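Local coordinates for fatty Acid Kinase (Fak) B3 protein (Streptococcus pneumoniae, PDB 6CNG) that binds a long-chain fatty acid, here linoleic acid, and probably presents it to a partner kinase for phosphorylation, at residues K24-S29 against V46-T51; L179-K184 against N206-G211; D237-A242 against M296-D301. One frame throughout, in Å; residues are numbered along the deposited sequence.

In the fold
All three contacts are largely buried, but they serve two different sheets. Contact 1 pairs parallel strands of one mixed sheet; contacts 2 and 3 share a second, where strands 176-182 and 294-300 are neighbours, and lie across the chain's centre from contact 1. Contacts 1 and 2 both touch linoleic acid: contact 1 near its carboxylate, with serine hydroxyls reinforcing the backbone ladder, contact 2 along its tail, with an aromatic ring, leucine and antiparallel backbone bonds. Contact 3 lies about 26 Å from contact 1, centre to centre, and has no hydrogen bond between its segments: helix 228-242 meets the sheet through leucine, alanine, methionine, tyrosine and isoleucine, with solvent-facing residues on the helix.

Contact 1 (K24-S29 against V46-T51); sequences KIIADS and VSVPLT. With EIC (linoleic acid), chain C.
With OG lodged between its backbone N and carbonyl carbon (chi1 68°), Ser29 reaches the neighbouring segment and accepts a nearly straight bond from Leu50 N (OG to N 3.0 Å, 173° at the hydrogen). Ser47 takes another course: its OG, trans to the main-chain nitrogen (chi1 -160°), reaches across to donate to Ala27 O at 3.2 Å, arriving from above the carbonyl plane. Val48 N meets the same Ala27 O at 2.7 Å, but within that plane, so two donors grip one oxygen from different directions. Further back the ladder is regular, Val46 N bonding to Ile25 O and Ala27 N to Val46 O; beyond it Ser29 N makes only a weak bond to Val48 O. On the face carrying Ile26, Asp28 and Val48, methyls Ile26 CG2 and Val48 CG2 touch at 3.6 Å beneath helix 88-95. Leu50 spreads its branches: CD1 rests on Asp28 CB (3.7 Å), while CD2 meets C2 of linoleic acid at 3.4 Å. The Asp28 carboxylate is held by Ser113 OG and Ile106 N through OD2 and by Gly30 N through OD1, and Ser29 OG is also bonded to Asp61. This parallel pair of the DegV-family sheet thus places Leu50, just past the paired residues, at the carboxylate end of the fatty-acid pocket, where Ser111 OG bonds to the ligand.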
loop_
_atom_site.group_PDB
_atom_site.type_symbol
_atom_site.label_atom_id
_atom_site.label_comp_id
_atom_site.label_asym_id
_atom_site.label_seq_id
_atom_site.Cartn_x
_atom_site.Cartn_y
_atom_site.Cartn_z
ATOM N N LYS A 24 1.976 18.632 4.798
ATOM C CA LYS A 24 1.966 17.747 3.648
ATOM C C LYS A 24 1.990 16.299 4.123
ATOM O O LYS A 24 2.749 15.939 5.028
ATOM C CB LYS A 24 3.140 18.014 2.703
ATOM C CG LYS A 24 2.740 18.683 1.433
ATOM C CD LYS A 24 3.924 19.020 0.524
ATOM C CE LYS A 24 3.492 19.755 -0.741
ATOM N NZ LYS A 24 4.591 20.029 -1.733
ATOM N N ILE A 25 1.135 15.484 3.524
ATOM C CA ILE A 25 1.207 14.035 3.635
ATOM C C ILE A 25 1.726 13.521 2.302
ATOM O O ILE A 25 1.087 13.717 1.262
ATOM C CB ILE A 25 -0.163 13.421 3.963
ATOM C CG1 ILE A 25 -0.663 13.929 5.310
ATOM C CG2 ILE A 25 -0.060 11.909 3.968
ATOM C CD1 ILE A 25 -2.116 13.572 5.578
ATOM N N ILE A 26 2.885 12.875 2.343
ATOM C CA ILE A 26 3.555 12.346 1.161
ATOM C C ILE A 26 3.548 10.832 1.255
ATOM O O ILE A 26 3.729 10.270 2.330
ATOM C CB ILE A 26 5.000 12.870 1.052
ATOM C CG1 ILE A 26 5.043 14.372 1.271
ATOM C CG2 ILE A 26 5.562 12.520 -0.302
ATOM C CD1 ILE A 26 6.413 14.968 1.242
ATOM N N ALA A 27 3.295 10.177 0.139
ATOM C CA ALA A 27 3.356 8.728 0.093
ATOM C C ALA A 27 3.917 8.312 -1.253
ATOM O O ALA A 27 3.778 9.028 -2.232
ATOM C CB ALA A 27 1.967 8.090 0.281
ATOM N N ASP A 28 4.562 7.161 -1.299
ATOM C CA ASP A 28 4.941 6.623 -2.599
ATOM C C ASP A 28 3.757 5.871 -3.235
ATOM O O ASP A 28 2.701 5.694 -2.626
ATOM C CB ASP A 28 6.218 5.787 -2.468
ATOM C CG ASP A 28 6.050 4.560 -1.585
ATOM O OD1 ASP A 28 4.966 3.921 -1.646
ATOM O OD2 ASP A 28 7.013 4.218 -0.858
ATOM N N SER A 29 3.932 5.419 -4.480
ATOM C CA SER A 29 2.823 4.812 -5.221
ATOM C C SER A 29 2.497 3.348 -4.800
ATOM O O SER A 29 1.690 2.677 -5.469
ATOM C CB SER A 29 3.031 5.003 -6.722
ATOM O OG SER A 29 4.111 4.266 -7.201
ATOM N N VAL A 46 0.565 14.387 -1.650
ATOM C CA VAL A 46 1.393 14.186 -2.828
ATOM C C VAL A 46 1.782 12.729 -2.878
ATOM O O VAL A 46 2.276 12.190 -1.887
ATOM C CB VAL A 46 2.673 15.043 -2.784
ATOM C CG1 VAL A 46 3.539 14.784 -4.002
ATOM C CG2 VAL A 46 2.335 16.487 -2.709
ATOM N N SER A 47 1.583 12.094 -4.019
ATOM C CA SER A 47 2.141 10.777 -4.230
ATOM C C SER A 47 3.388 10.856 -5.088
ATOM O O SER A 47 3.431 11.566 -6.102
ATOM C CB SER A 47 1.178 9.796 -4.855
ATOM O OG SER A 47 1.660 8.489 -4.590
ATOM N N VAL A 48 4.382 10.090 -4.675
ATOM C CA VAL A 48 5.678 10.040 -5.349
ATOM C C VAL A 48 5.756 8.729 -6.116
ATOM O O VAL A 48 5.820 7.644 -5.513
ATOM C CB VAL A 48 6.830 10.197 -4.352
ATOM C CG1 VAL A 48 8.162 10.137 -5.088
ATOM C CG2 VAL A 48 6.661 11.466 -3.570
ATOM N N PRO A 49 5.776 8.773 -7.444
ATOM C CA PRO A 49 5.660 7.543 -8.221
ATOM C C PRO A 49 6.928 6.707 -8.218
ATOM O O PRO A 49 8.046 7.210 -8.311
ATOM C CB PRO A 49 5.363 8.065 -9.629
ATOM C CG PRO A 49 6.006 9.359 -9.660
ATOM C CD PRO A 49 5.862 9.954 -8.320
ATOM N N LEU A 50 6.733 5.407 -8.120
ATOM C CA LEU A 50 7.755 4.476 -8.563
ATOM C C LEU A 50 7.598 4.254 -10.062
ATOM O O LEU A 50 6.629 4.688 -10.680
ATOM C CB LEU A 50 7.654 3.149 -7.800
ATOM C CG LEU A 50 8.332 3.175 -6.433
ATOM C CD1 LEU A 50 7.464 3.809 -5.384
ATOM C CD2 LEU A 50 8.761 1.809 -5.995
ATOM N N THR A 51 8.550 3.539 -10.639
ATOM C CA THR A 51 8.524 3.261 -12.060
ATOM C C THR A 51 8.510 1.765 -12.287
ATOM O O THR A 51 8.958 0.988 -11.447
ATOM C CB THR A 51 9.737 3.850 -12.763
ATOM O OG1 THR A 51 10.923 3.297 -12.193
ATOM C CG2 THR A 51 9.760 5.338 -12.599
HETATM C C1 EIC C . 10.761 -1.218 -6.052
HETATM C C2 EIC C . 9.341 -1.513 -5.582
HETATM C C3 EIC C . 9.138 -2.929 -5.093
HETATM C C4 EIC C . 7.822 -3.082 -4.366
HETATM C C5 EIC C . 7.655 -4.469 -3.783
HETATM C C6 EIC C . 6.383 -4.593 -2.952
HETATM C C7 EIC C . 5.103 -4.691 -3.794
HETATM C C8 EIC C . 3.867 -4.646 -2.915
HETATM C C9 EIC C . 2.656 -4.619 -3.818
HETATM C C10 EIC C . 2.001 -5.719 -4.120
HETATM C C11 EIC C . 2.414 -7.092 -3.609
HETATM C C12 EIC C . 1.131 -7.736 -3.103
HETATM C C13 EIC C . 0.990 -8.301 -1.923
HETATM C C14 EIC C . 2.128 -8.404 -0.930
HETATM C C15 EIC C . 2.227 -7.159 -0.052
HETATM C C16 EIC C . 3.366 -7.329 0.942
HETATM C C17 EIC C . 3.610 -6.071 1.723
HETATM C C18 EIC C . 4.777 -6.281 2.662
HETATM O O1 EIC C . 11.578 -0.604 -5.313
HETATM O O2 EIC C . 11.114 -1.601 -7.194
#

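Contact 2 (L179-K184 against N206-G211); sequences LFVLAK and NIRMVG. With EIC (linoleic acid), chain C; ACT (acetate ion), chain I.
The Phe180 ring lies flat over Gly211, whose CA sits 3.7 Å from the ring centroid in a CH-pi contact. A chi1 of 55° swings the Phe180 ring across the strand boundary, over the backbone of a residue with no side chain, the arrangement known as aromatic rescue of glycine in antiparallel sheets. The opposite face of the ring receives linoleic acid, C14 standing 3.6 Å from Phe180 CD2, offset toward the rim. Met209, extended throughout, comes in at the ring's edge: its SD lies 3.8 Å from Phe180 CE1, a Met-aromatic contact with the sulfur close to the ring plane. Leu182, on the same side of the sheet, meets the ligand at the double bond between C12 and C13, its CD1 3.9 Å from C13. Strands 176-182 and 207-213 are antiparallel neighbours in the six-stranded mixed sheet of the DegV fold, and here one surface of that sheet helps line the pocket for the acyl tail. Phe180 and Gly211 form a hydrogen-bonded pair, N to O both ways, with Phe180 N to Gly211 O at 2.8 Å; Leu182 and Met209 do the same, Met209 N to Leu182 O being 2.7 Å. On the other surface, Val181 and Val210 project together from the sheet, CG2 to CG2 4.2 Å. Val181 CG1 also meets Arg208 CB at 3.8 Å, and the extended Arg208 chain runs on past Ala183 CB to touch Ser228 and Ser231 of helix 228-242.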
loop_
_atom_site.group_PDB
_atom_site.type_symbol
_atom_site.label_atom_id
_atom_site.label_comp_id
_atom_site.label_asym_id
_atom_site.label_seq_id
_atom_site.Cartn_x
_atom_site.Cartn_y
_atom_site.Cartn_z
ATOM N N LEU A 179 -3.835 -8.081 4.915
ATOM C CA LEU A 179 -4.008 -9.404 4.349
ATOM C C LEU A 179 -4.070 -9.240 2.840
ATOM O O LEU A 179 -4.642 -8.273 2.343
ATOM C CB LEU A 179 -5.314 -10.030 4.807
ATOM C CG LEU A 179 -5.363 -10.928 6.039
ATOM C CD1 LEU A 179 -6.791 -11.124 6.507
ATOM C CD2 LEU A 179 -4.777 -12.284 5.738
ATOM N N PHE A 180 -3.465 -10.165 2.116
ATOM C CA PHE A 180 -3.550 -10.154 0.662
ATOM C C PHE A 180 -4.014 -11.505 0.160
ATOM O O PHE A 180 -3.839 -12.531 0.818
ATOM C CB PHE A 180 -2.232 -9.737 0.014
ATOM C CG PHE A 180 -1.058 -10.549 0.434
ATOM C CD1 PHE A 180 -0.835 -11.796 -0.100
ATOM C CD2 PHE A 180 -0.152 -10.043 1.344
ATOM C CE1 PHE A 180 0.235 -12.514 0.271
ATOM C CE2 PHE A 180 0.929 -10.769 1.724
ATOM C CZ PHE A 180 1.134 -11.996 1.200
ATOM N N VAL A 181 -4.657 -11.486 -0.994
ATOM C CA VAL A 181 -4.919 -12.694 -1.754
ATOM C C VAL A 181 -4.432 -12.493 -3.172
ATOM O O VAL A 181 -4.913 -11.603 -3.881
ATOM C CB VAL A 181 -6.398 -13.070 -1.797
ATOM C CG1 VAL A 181 -6.546 -14.354 -2.559
ATOM C CG2 VAL A 181 -6.915 -13.152 -0.390
ATOM N N LEU A 182 -3.534 -13.348 -3.590
ATOM C CA LEU A 182 -2.940 -13.244 -4.900
ATOM C C LEU A 182 -3.194 -14.525 -5.675
ATOM O O LEU A 182 -2.849 -15.613 -5.230
ATOM C CB LEU A 182 -1.445 -12.977 -4.763
ATOM C CG LEU A 182 -1.044 -11.912 -3.766
ATOM C CD1 LEU A 182 0.458 -11.755 -3.747
ATOM C CD2 LEU A 182 -1.683 -10.601 -4.100
ATOM N N ALA A 183 -3.757 -14.367 -6.867
ATOM C CA ALA A 183 -3.868 -15.451 -7.823
ATOM C C ALA A 183 -2.594 -15.648 -8.628
ATOM O O ALA A 183 -2.369 -16.735 -9.152
ATOM C CB ALA A 183 -5.016 -15.126 -8.757
ATOM N N LYS A 184 -1.755 -14.635 -8.730
ATOM C CA LYS A 184 -0.497 -14.787 -9.422
ATOM C C LYS A 184 0.546 -14.026 -8.644
ATOM O O LYS A 184 0.257 -12.974 -8.072
ATOM C CB LYS A 184 -0.567 -14.195 -10.810
ATOM C CG LYS A 184 -1.215 -15.117 -11.803
ATOM C CD LYS A 184 -1.731 -14.430 -13.011
ATOM C CE LYS A 184 -1.716 -15.380 -14.200
ATOM N NZ LYS A 184 -1.919 -16.799 -13.805
ATOM N N ASN A 206 -5.104 -22.707 -9.967
ATOM C CA ASN A 206 -6.257 -22.697 -9.062
ATOM C C ASN A 206 -5.902 -22.379 -7.613
ATOM O O ASN A 206 -6.773 -22.459 -6.762
ATOM C CB ASN A 206 -7.082 -23.994 -9.136
ATOM C CG ASN A 206 -8.538 -23.780 -8.753
ATOM O OD1 ASN A 206 -8.997 -22.640 -8.726
ATOM N ND2 ASN A 206 -9.274 -24.866 -8.459
ATOM N N ILE A 207 -4.670 -21.998 -7.308
ATOM C CA ILE A 207 -4.237 -21.797 -5.933
ATOM C C ILE A 207 -3.812 -20.346 -5.742
ATOM O O ILE A 207 -2.802 -19.907 -6.305
ATOM C CB ILE A 207 -3.110 -22.762 -5.555
ATOM C CG1 ILE A 207 -3.629 -24.207 -5.561
ATOM C CG2 ILE A 207 -2.545 -22.397 -4.226
ATOM C CD1 ILE A 207 -4.819 -24.453 -4.656
ATOM N N ARG A 208 -4.566 -19.609 -4.917
ATOM C CA ARG A 208 -4.272 -18.218 -4.607
ATOM C C ARG A 208 -3.576 -18.143 -3.259
ATOM O O ARG A 208 -3.913 -18.890 -2.339
ATOM C CB ARG A 208 -5.549 -17.384 -4.590
ATOM C CG ARG A 208 -6.447 -17.681 -5.769
ATOM C CD ARG A 208 -7.570 -16.692 -5.966
ATOM N NE ARG A 208 -8.432 -17.129 -7.077
ATOM C CZ ARG A 208 -9.701 -16.755 -7.273
ATOM N NH1 ARG A 208 -10.301 -15.917 -6.437
ATOM N NH2 ARG A 208 -10.378 -17.230 -8.315
ATOM N N MET A 209 -2.574 -17.277 -3.169
ATOM C CA MET A 209 -1.812 -17.087 -1.946
ATOM C C MET A 209 -2.556 -16.163 -0.999
ATOM O O MET A 209 -2.791 -15.003 -1.310
ATOM C CB MET A 209 -0.465 -16.466 -2.259
ATOM C CG MET A 209 0.370 -16.245 -1.034
ATOM S SD MET A 209 1.934 -15.492 -1.418
ATOM C CE MET A 209 2.790 -15.504 0.157
ATOM N N VAL A 210 -2.875 -16.666 0.173
ATOM C CA VAL A 210 -3.449 -15.862 1.234
ATOM C C VAL A 210 -2.320 -15.565 2.202
ATOM O O VAL A 210 -1.686 -16.478 2.730
ATOM C CB VAL A 210 -4.588 -16.617 1.921
ATOM C CG1 VAL A 210 -5.130 -15.826 3.038
ATOM C CG2 VAL A 210 -5.671 -16.932 0.931
ATOM N N GLY A 211 -2.037 -14.296 2.412
ATOM C CA GLY A 211 -0.871 -13.959 3.187
ATOM C C GLY A 211 -1.078 -12.669 3.931
ATOM O O GLY A 211 -2.098 -11.996 3.797
HETATM C C1 EIC C . 10.761 -1.218 -6.052
HETATM C C2 EIC C . 9.341 -1.513 -5.582
HETATM C C3 EIC C . 9.138 -2.929 -5.093
HETATM C C4 EIC C . 7.822 -3.082 -4.366
HETATM C C5 EIC C . 7.655 -4.469 -3.783
HETATM C C6 EIC C . 6.383 -4.593 -2.952
HETATM C C7 EIC C . 5.103 -4.691 -3.794
HETATM C C8 EIC C . 3.867 -4.646 -2.915
HETATM C C9 EIC C . 2.656 -4.619 -3.818
HETATM C C10 EIC C . 2.001 -5.719 -4.120
HETATM C C11 EIC C . 2.414 -7.092 -3.609
HETATM C C12 EIC C . 1.131 -7.736 -3.103
HETATM C C13 EIC C . 0.990 -8.301 -1.923
HETATM C C14 EIC C . 2.128 -8.404 -0.930
HETATM C C15 EIC C . 2.227 -7.159 -0.052
HETATM C C16 EIC C . 3.366 -7.329 0.942
HETATM C C17 EIC C . 3.610 -6.071 1.723
HETATM C C18 EIC C . 4.777 -6.281 2.662
HETATM O O1 EIC C . 11.578 -0.604 -5.313
HETATM O O2 EIC C . 11.114 -1.601 -7.194
HETATM C C ACT I . 2.151 -17.786 -14.846
HETATM O O ACT I . 3.341 -17.729 -14.439
HETATM O OXT ACT I . 1.122 -17.246 -14.333
HETATM C CH3 ACT I . 1.949 -18.636 -16.159
#

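Contact 3 (D237-A242 against M296-D301)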
loop_
_atom_site.group_PDB
_atom_site.type_symbol
_atom_site.label_atom_id
_atom_site.label_comp_id
_atom_site.label_asym_id
_atom_site.label_seq_id
_atom_site.Cartn_x
_atom_site.Cartn_y
_atom_site.Cartn_z
ATOM N N ASP A 237 -11.937 -15.571 7.446
ATOM C CA ASP A 237 -11.436 -16.269 8.622
ATOM C C ASP A 237 -10.167 -15.616 9.135
ATOM O O ASP A 237 -10.003 -15.415 10.335
ATOM C CB ASP A 237 -11.146 -17.722 8.272
ATOM C CG ASP A 237 -12.396 -18.526 8.001
ATOM O OD1 ASP A 237 -13.474 -18.158 8.473
ATOM O OD2 ASP A 237 -12.299 -19.566 7.331
ATOM N N GLU A 238 -9.256 -15.276 8.250
ATOM C CA GLU A 238 -8.010 -14.685 8.717
ATOM C C GLU A 238 -8.255 -13.327 9.336
ATOM O O GLU A 238 -7.560 -12.935 10.266
ATOM C CB GLU A 238 -6.975 -14.564 7.587
ATOM C CG GLU A 238 -6.480 -15.898 6.965
ATOM C CD GLU A 238 -5.798 -16.875 7.936
ATOM O OE1 GLU A 238 -5.169 -16.446 8.930
ATOM O OE2 GLU A 238 -5.911 -18.081 7.683
ATOM N N LEU A 239 -9.233 -12.596 8.832
ATOM C CA LEU A 239 -9.561 -11.325 9.450
ATOM C C LEU A 239 -10.047 -11.535 10.877
ATOM O O LEU A 239 -9.629 -10.843 11.807
ATOM C CB LEU A 239 -10.658 -10.662 8.641
ATOM C CG LEU A 239 -10.316 -9.628 7.592
ATOM C CD1 LEU A 239 -11.597 -9.308 6.896
ATOM C CD2 LEU A 239 -9.723 -8.398 8.203
ATOM N N VAL A 240 -10.970 -12.461 11.058
ATOM C CA VAL A 240 -11.445 -12.770 12.399
ATOM C C VAL A 240 -10.283 -13.188 13.301
ATOM O O VAL A 240 -10.137 -12.676 14.420
ATOM C CB VAL A 240 -12.555 -13.834 12.322
ATOM C CG1 VAL A 240 -13.069 -14.218 13.726
ATOM C CG2 VAL A 240 -13.668 -13.334 11.433
ATOM N N LYS A 241 -9.450 -14.130 12.834
ATOM C CA LYS A 241 -8.371 -14.665 13.654
ATOM C C LYS A 241 -7.422 -13.561 14.081
ATOM O O LYS A 241 -6.866 -13.602 15.183
ATOM C CB LYS A 241 -7.579 -15.718 12.873
ATOM C CG LYS A 241 -8.329 -16.964 12.578
ATOM C CD LYS A 241 -7.766 -17.738 11.402
ATOM C CE LYS A 241 -6.432 -18.340 11.709
ATOM N NZ LYS A 241 -6.089 -19.443 10.741
ATOM N N ALA A 242 -7.248 -12.560 13.226
ATOM C CA ALA A 242 -6.298 -11.499 13.491
ATOM C C ALA A 242 -6.821 -10.471 14.472
ATOM O O ALA A 242 -6.029 -9.697 15.011
ATOM C CB ALA A 242 -5.961 -10.787 12.199
ATOM N N MET A 296 -5.713 -5.916 1.293
ATOM C CA MET A 296 -6.700 -5.381 2.202
ATOM C C MET A 296 -6.022 -4.894 3.478
ATOM O O MET A 296 -5.435 -5.683 4.209
ATOM C CB MET A 296 -7.673 -6.508 2.503
ATOM C CG MET A 296 -8.573 -6.245 3.606
ATOM S SD MET A 296 -9.939 -7.410 3.631
ATOM C CE MET A 296 -9.094 -8.939 4.094
ATOM N N GLY A 297 -6.111 -3.597 3.734
ATOM C CA GLY A 297 -5.707 -3.050 5.008
ATOM C C GLY A 297 -6.887 -2.971 5.960
ATOM O O GLY A 297 -8.025 -2.774 5.545
ATOM N N TYR A 298 -6.607 -3.148 7.250
ATOM C CA TYR A 298 -7.688 -3.176 8.232
ATOM C C TYR A 298 -7.192 -2.833 9.627
ATOM O O TYR A 298 -6.002 -2.924 9.939
ATOM C CB TYR A 298 -8.455 -4.514 8.242
ATOM C CG TYR A 298 -7.628 -5.722 8.613
ATOM C CD1 TYR A 298 -6.858 -6.400 7.665
ATOM C CD2 TYR A 298 -7.609 -6.203 9.931
ATOM C CE1 TYR A 298 -6.106 -7.498 8.000
ATOM C CE2 TYR A 298 -6.837 -7.320 10.279
ATOM C CZ TYR A 298 -6.100 -7.967 9.314
ATOM O OH TYR A 298 -5.357 -9.050 9.654
ATOM N N GLU A 299 -8.142 -2.439 10.461
ATOM C CA GLU A 299 -7.893 -2.102 11.854
ATOM C C GLU A 299 -8.215 -3.276 12.769
ATOM O O GLU A 299 -9.198 -3.987 12.560
ATOM C CB GLU A 299 -8.772 -0.919 12.247
ATOM C CG GLU A 299 -8.412 0.388 11.569
ATOM C CD GLU A 299 -9.330 1.505 11.943
ATOM O OE1 GLU A 299 -10.468 1.200 12.369
ATOM O OE2 GLU A 299 -8.900 2.661 11.789
ATOM N N ILE A 300 -7.394 -3.453 13.806
ATOM C CA ILE A 300 -7.655 -4.393 14.895
ATOM C C ILE A 300 -7.703 -3.662 16.236
ATOM O O ILE A 300 -7.257 -2.523 16.363
ATOM C CB ILE A 300 -6.621 -5.542 14.949
ATOM C CG1 ILE A 300 -5.254 -5.029 15.381
ATOM C CG2 ILE A 300 -6.503 -6.175 13.619
ATOM C CD1 ILE A 300 -4.326 -6.112 15.771
ATOM N N ASP A 301 -8.250 -4.344 17.242
ATOM C CA ASP A 301 -8.260 -3.923 18.667
ATOM C C ASP A 301 -7.905 -2.473 19.079
ATOM O O ASP A 301 -8.166 -1.504 18.362
ATOM C CB ASP A 301 -7.447 -4.955 19.504
ATOM C CG ASP A 301 -6.010 -4.513 19.815
ATOM O OD1 ASP A 301 -5.469 -3.583 19.183
ATOM O OD2 ASP A 301 -5.404 -5.127 20.725
ATOM O OXT ASP A 301 -7.403 -2.202 20.183
#
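Leu239 sets its CD2 methyl over the centre of the Tyr298 ring, 3.4 Å from the centroid and only 9° off the ring normal, a close CH-pi contact in which the two side chains run antiparallel past one another. Its other flank meets Met296 tip to tip, Leu239 CG lying 3.8 Å from Met296 CE; a bend in the last methionine torsion turns that methyl to the leucine. Ala242 approaches the tyrosine at the edge, near the ring plane, with CB just 3.1 Å from Tyr298 OH, a tight fit. Ala242 O touches Ile300 CG2 at 3.8 Å. A chi1 of 62° turns the Tyr298 ring toward the helix. The layout is alpha/beta layering: helix 228-242 lies on one face of the mixed sheet, the short axes 9.6 Å apart and inclined by 32°, and apolar contact does the joining, with no hydrogen bond between the segments. In the next shell, Leu179 of the adjacent strand packs against Glu238, Leu239 and Tyr298. Ile249 and Met251 of strand 247-253 touch Met296, while helix 257-270 contributes Leu263 against Met296 and Ile267 against Leu239. Farther round the helix, Glu238 OE2 is bonded to Gln223 NE2 and weakly salt-bridged to Lys241 NZ at 3.4 Å.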